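Local coordinates for polyhedrin (Operophtera brumata cypovirus 19, PDB 5A99), which forms the crystalline matrix of polyhedra, the microcrystalline occlusion bodies of this insect virus, which probably shelter its particles outside the host, at residues 41-46 against 74-79. Residues are numbered along the deposited sequence; the frame is centred on the assembly and turned at random.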
ATOM      1  N   MET A  41      11.400   6.984  20.924  1.00 11.60           N
ATOM      2  CA  MET A  41      11.375   5.653  21.496  1.00 12.95           C
ATOM      3  C   MET A  41      11.896   5.673  22.938  1.00 10.72           C
ATOM      4  O   MET A  41      12.358   6.704  23.451  1.00 12.84           O
ATOM      5  CB  MET A  41      12.181   4.689  20.609  1.00  6.73           C
ATOM      6  CG  MET A  41      11.834   4.745  19.102  1.00 15.60           C
ATOM      7  SD  MET A  41      10.083   4.661  18.626  1.00 14.51           S
ATOM      8  CE  MET A  41       9.724   2.972  19.087  1.00 12.46           C
ATOM      9  N   LYS A  42      11.807   4.530  23.594  1.00  9.00           N
ATOM     10  CA  LYS A  42      12.093   4.432  25.020  1.00 15.90           C
ATOM     11  C   LYS A  42      13.595   4.549  25.323  1.00 14.32           C
ATOM     12  O   LYS A  42      13.992   4.808  26.462  1.00 11.85           O
ATOM     13  CB  LYS A  42      11.491   3.134  25.567  1.00 11.66           C
ATOM     14  CG  LYS A  42       9.970   3.146  25.512  1.00 12.71           C
ATOM     15  CD  LYS A  42       9.307   1.888  26.065  1.00 18.58           C
ATOM     16  CE  LYS A  42       7.809   2.134  26.275  1.00 12.04           C
ATOM     17  NZ  LYS A  42       7.068   0.985  26.828  1.00 24.07           N
ATOM     18  N   ASP A  43      14.430   4.404  24.296  1.00 14.26           N
ATOM     19  CA  ASP A  43      15.873   4.597  24.472  1.00 15.12           C
ATOM     20  C   ASP A  43      16.318   5.989  24.018  1.00 14.92           C
ATOM     21  O   ASP A  43      17.520   6.278  23.904  1.00 15.60           O
ATOM     22  CB  ASP A  43      16.656   3.500  23.739  1.00 10.68           C
ATOM     23  CG  ASP A  43      16.398   3.480  22.235  1.00 10.47           C
ATOM     24  OD1 ASP A  43      15.560   4.268  21.731  1.00  9.85           O
ATOM     25  OD2 ASP A  43      17.025   2.639  21.553  1.00 13.19           O
ATOM     26  N   SER A  44      15.320   6.832  23.759  1.00 13.03           N
ATOM     27  CA  SER A  44      15.505   8.187  23.235  1.00 12.19           C
ATOM     28  C   SER A  44      15.919   8.258  21.777  1.00 13.52           C
ATOM     29  O   SER A  44      16.121   9.356  21.246  1.00 11.46           O
ATOM     30  CB  SER A  44      16.483   8.997  24.088  1.00 13.94           C
ATOM     31  OG  SER A  44      15.893   9.315  25.328  1.00 17.68           O
ATOM     32  N   SER A  45      16.031   7.105  21.121  1.00 12.92           N
ATOM     33  CA  SER A  45      16.264   7.086  19.683  1.00 11.64           C
ATOM     34  C   SER A  45      14.989   7.545  18.973  1.00 11.88           C
ATOM     35  O   SER A  45      13.901   7.527  19.558  1.00 12.57           O
ATOM     36  CB  SER A  45      16.712   5.692  19.206  1.00 13.59           C
ATOM     37  OG  SER A  45      15.639   4.764  19.127  1.00 15.00           O
ATOM     38  N   LEU A  46      15.130   7.991  17.727  1.00 14.43           N
ATOM     39  CA  LEU A  46      13.978   8.382  16.926  1.00 11.64           C
ATOM     40  C   LEU A  46      13.770   7.423  15.776  1.00 13.81           C
ATOM     41  O   LEU A  46      14.723   7.017  15.100  1.00 14.16           O
ATOM     42  CB  LEU A  46      14.160   9.782  16.324  1.00 14.02           C
ATOM     43  CG  LEU A  46      13.826  11.004  17.172  1.00 11.60           C
ATOM     44  CD1 LEU A  46      14.771  11.087  18.378  1.00  9.50           C
ATOM     45  CD2 LEU A  46      13.911  12.261  16.318  1.00 10.22           C
ATOM     46  N   ASN A  74      14.617  -3.280  11.398  1.00 14.18           N
ATOM     47  CA  ASN A  74      14.825  -4.443  12.250  1.00 15.43           C
ATOM     48  C   ASN A  74      16.263  -4.460  12.785  1.00 15.48           C
ATOM     49  O   ASN A  74      17.032  -5.377  12.498  1.00 20.04           O
ATOM     50  CB  ASN A  74      14.530  -5.702  11.433  1.00 15.02           C
ATOM     51  CG  ASN A  74      14.184  -6.893  12.294  1.00 26.62           C
ATOM     52  OD1 ASN A  74      13.695  -6.750  13.417  1.00 20.29           O
ATOM     53  ND2 ASN A  74      14.435  -8.087  11.768  1.00 32.39           N
ATOM     54  N   ASP A  75      16.626  -3.433  13.550  1.00 11.54           N
ATOM     55  CA  ASP A  75      18.010  -3.273  13.992  1.00 15.20           C
ATOM     56  C   ASP A  75      18.185  -3.417  15.508  1.00 16.43           C
ATOM     57  O   ASP A  75      19.256  -3.137  16.039  1.00 18.56           O
ATOM     58  CB  ASP A  75      18.598  -1.939  13.503  1.00 16.28           C
ATOM     59  CG  ASP A  75      17.751  -0.738  13.890  1.00 17.20           C
ATOM     60  OD1 ASP A  75      17.029  -0.813  14.912  1.00 16.19           O
ATOM     61  OD2 ASP A  75      17.817   0.288  13.173  1.00 20.01           O
ATOM     62  N   GLU A  76      17.129  -3.851  16.195  1.00 13.63           N
ATOM     63  CA  GLU A  76      17.222  -4.216  17.604  1.00 17.72           C
ATOM     64  C   GLU A  76      16.522  -5.569  17.827  1.00 15.29           C
ATOM     65  O   GLU A  76      15.777  -6.047  16.958  1.00 13.40           O
ATOM     66  CB  GLU A  76      16.582  -3.136  18.487  1.00 14.26           C
ATOM     67  CG  GLU A  76      17.137  -1.702  18.297  1.00 16.19           C
ATOM     68  CD  GLU A  76      18.449  -1.447  19.046  1.00 14.50           C
ATOM     69  OE1 GLU A  76      18.975  -2.390  19.678  1.00 22.26           O
ATOM     70  OE2 GLU A  76      18.956  -0.304  19.006  1.00 16.26           O
ATOM     71  N   LYS A  77      16.789  -6.203  18.966  1.00 15.72           N
ATOM     72  CA  LYS A  77      16.007  -7.365  19.400  1.00 18.13           C
ATOM     73  C   LYS A  77      15.763  -7.325  20.904  1.00 17.22           C
ATOM     74  O   LYS A  77      16.704  -7.380  21.696  1.00 22.25           O
ATOM     75  CB  LYS A  77      16.692  -8.682  19.033  1.00 19.83           C
ATOM     76  CG  LYS A  77      15.852  -9.910  19.383  1.00 26.31           C
ATOM     77  CD  LYS A  77      16.386 -11.188  18.735  1.00 28.44           C
ATOM     78  CE  LYS A  77      15.488 -12.395  19.027  1.00 38.51           C
ATOM     79  NZ  LYS A  77      15.465 -12.785  20.472  1.00 50.49           N
ATOM     80  N   TYR A  78      14.489  -7.242  21.287  1.00 17.51           N
ATOM     81  CA  TYR A  78      14.094  -7.185  22.695  1.00 19.64           C
ATOM     82  C   TYR A  78      13.252  -8.393  23.113  1.00 16.88           C
ATOM     83  O   TYR A  78      13.172  -8.705  24.297  1.00 13.01           O
ATOM     84  CB  TYR A  78      13.301  -5.897  22.972  1.00 15.64           C
ATOM     85  CG  TYR A  78      14.021  -4.636  22.548  1.00 12.96           C
ATOM     86  CD1 TYR A  78      15.367  -4.458  22.835  1.00 16.53           C
ATOM     87  CD2 TYR A  78      13.361  -3.635  21.846  1.00 15.88           C
ATOM     88  CE1 TYR A  78      16.034  -3.319  22.448  1.00 15.91           C
ATOM     89  CE2 TYR A  78      14.026  -2.486  21.449  1.00 17.80           C
ATOM     90  CZ  TYR A  78      15.367  -2.338  21.751  1.00 16.31           C
ATOM     91  OH  TYR A  78      16.053  -1.209  21.354  1.00 11.93           O
ATOM     92  N   TYR A  79      12.609  -9.060  22.151  1.00 12.64           N
ATOM     93  CA  TYR A  79      11.693 -10.159  22.478  1.00 14.24           C
ATOM     94  C   TYR A  79      11.789 -11.361  21.548  1.00 16.55           C
ATOM     95  O   TYR A  79      12.064 -11.221  20.354  1.00 19.02           O
ATOM     96  CB  TYR A  79      10.238  -9.668  22.454  1.00 18.45           C
ATOM     97  CG  TYR A  79       9.932  -8.567  23.441  1.00  9.21           C
ATOM     98  CD1 TYR A  79      10.100  -8.765  24.808  1.00 16.68           C
ATOM     99  CD2 TYR A  79       9.471  -7.336  23.008  1.00 15.26           C
ATOM    100  CE1 TYR A  79       9.828  -7.766  25.712  1.00 17.36           C
ATOM    101  CE2 TYR A  79       9.193  -6.323  23.905  1.00 16.44           C
ATOM    102  CZ  TYR A  79       9.376  -6.541  25.257  1.00 16.10           C
ATOM    103  OH  TYR A  79       9.093  -5.531  26.150  1.00 14.27           O
TER
HETATM  104  O   HOH W   1      17.922   0.083  22.774  1.00 13.95           O
HETATM  105  O   HOH W   2      14.895   0.804  20.195  1.00 14.30           O
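Glu76 is the first residue of 74-79 to meet the hairpin loop 41-46, and it does so as a neighbour of like charge: its OE2 lies 4.3 Å from OD2 of Asp43. Two ionised carboxylates this close would be expected to disfavour each other. Glu76 OE2 also has a long, weak ion pair with Arg85 of a second subunit, which may offset part of that cost. Two residues on, Tyr78 extends toward the same oxygen with a long, rigid side chain that ends in a hydroxyl. Its OH stops 4.0 Å from Asp43 OD2, too far for a direct hydrogen bond, and two waters span the distance. Each water donates to Asp43 OD2, at 3.0 and 3.1 Å, and each is hydrogen-bonded to Tyr78 OH; the more distant one lies at the ring edge of Tyr78, in the plane of the ring. The carboxylate and ring planes are perpendicular, and the link between the groups runs through the waters, without stacking.

Aspartate suits its place because its two oxygens divide the work. With CG set between the backbone N and carbonyl carbon (chi1 60°), OD1 accepts a hydrogen bond from the backbone N of Ser45 at 2.9 Å, the donor lying well out of the carboxylate plane (53°), while OD2 faces the waters. A type I turn from Met41 to Ser44, with Ser44 N bonded to Met41 O, shapes the same loop. The result is a small, water-bridged surface contact between the loop preceding helix 81-92 and the tip of the beta hairpin formed by strands 33-40 and 46-53, where a type I beta turn is combined with an Asx turn at Asp43.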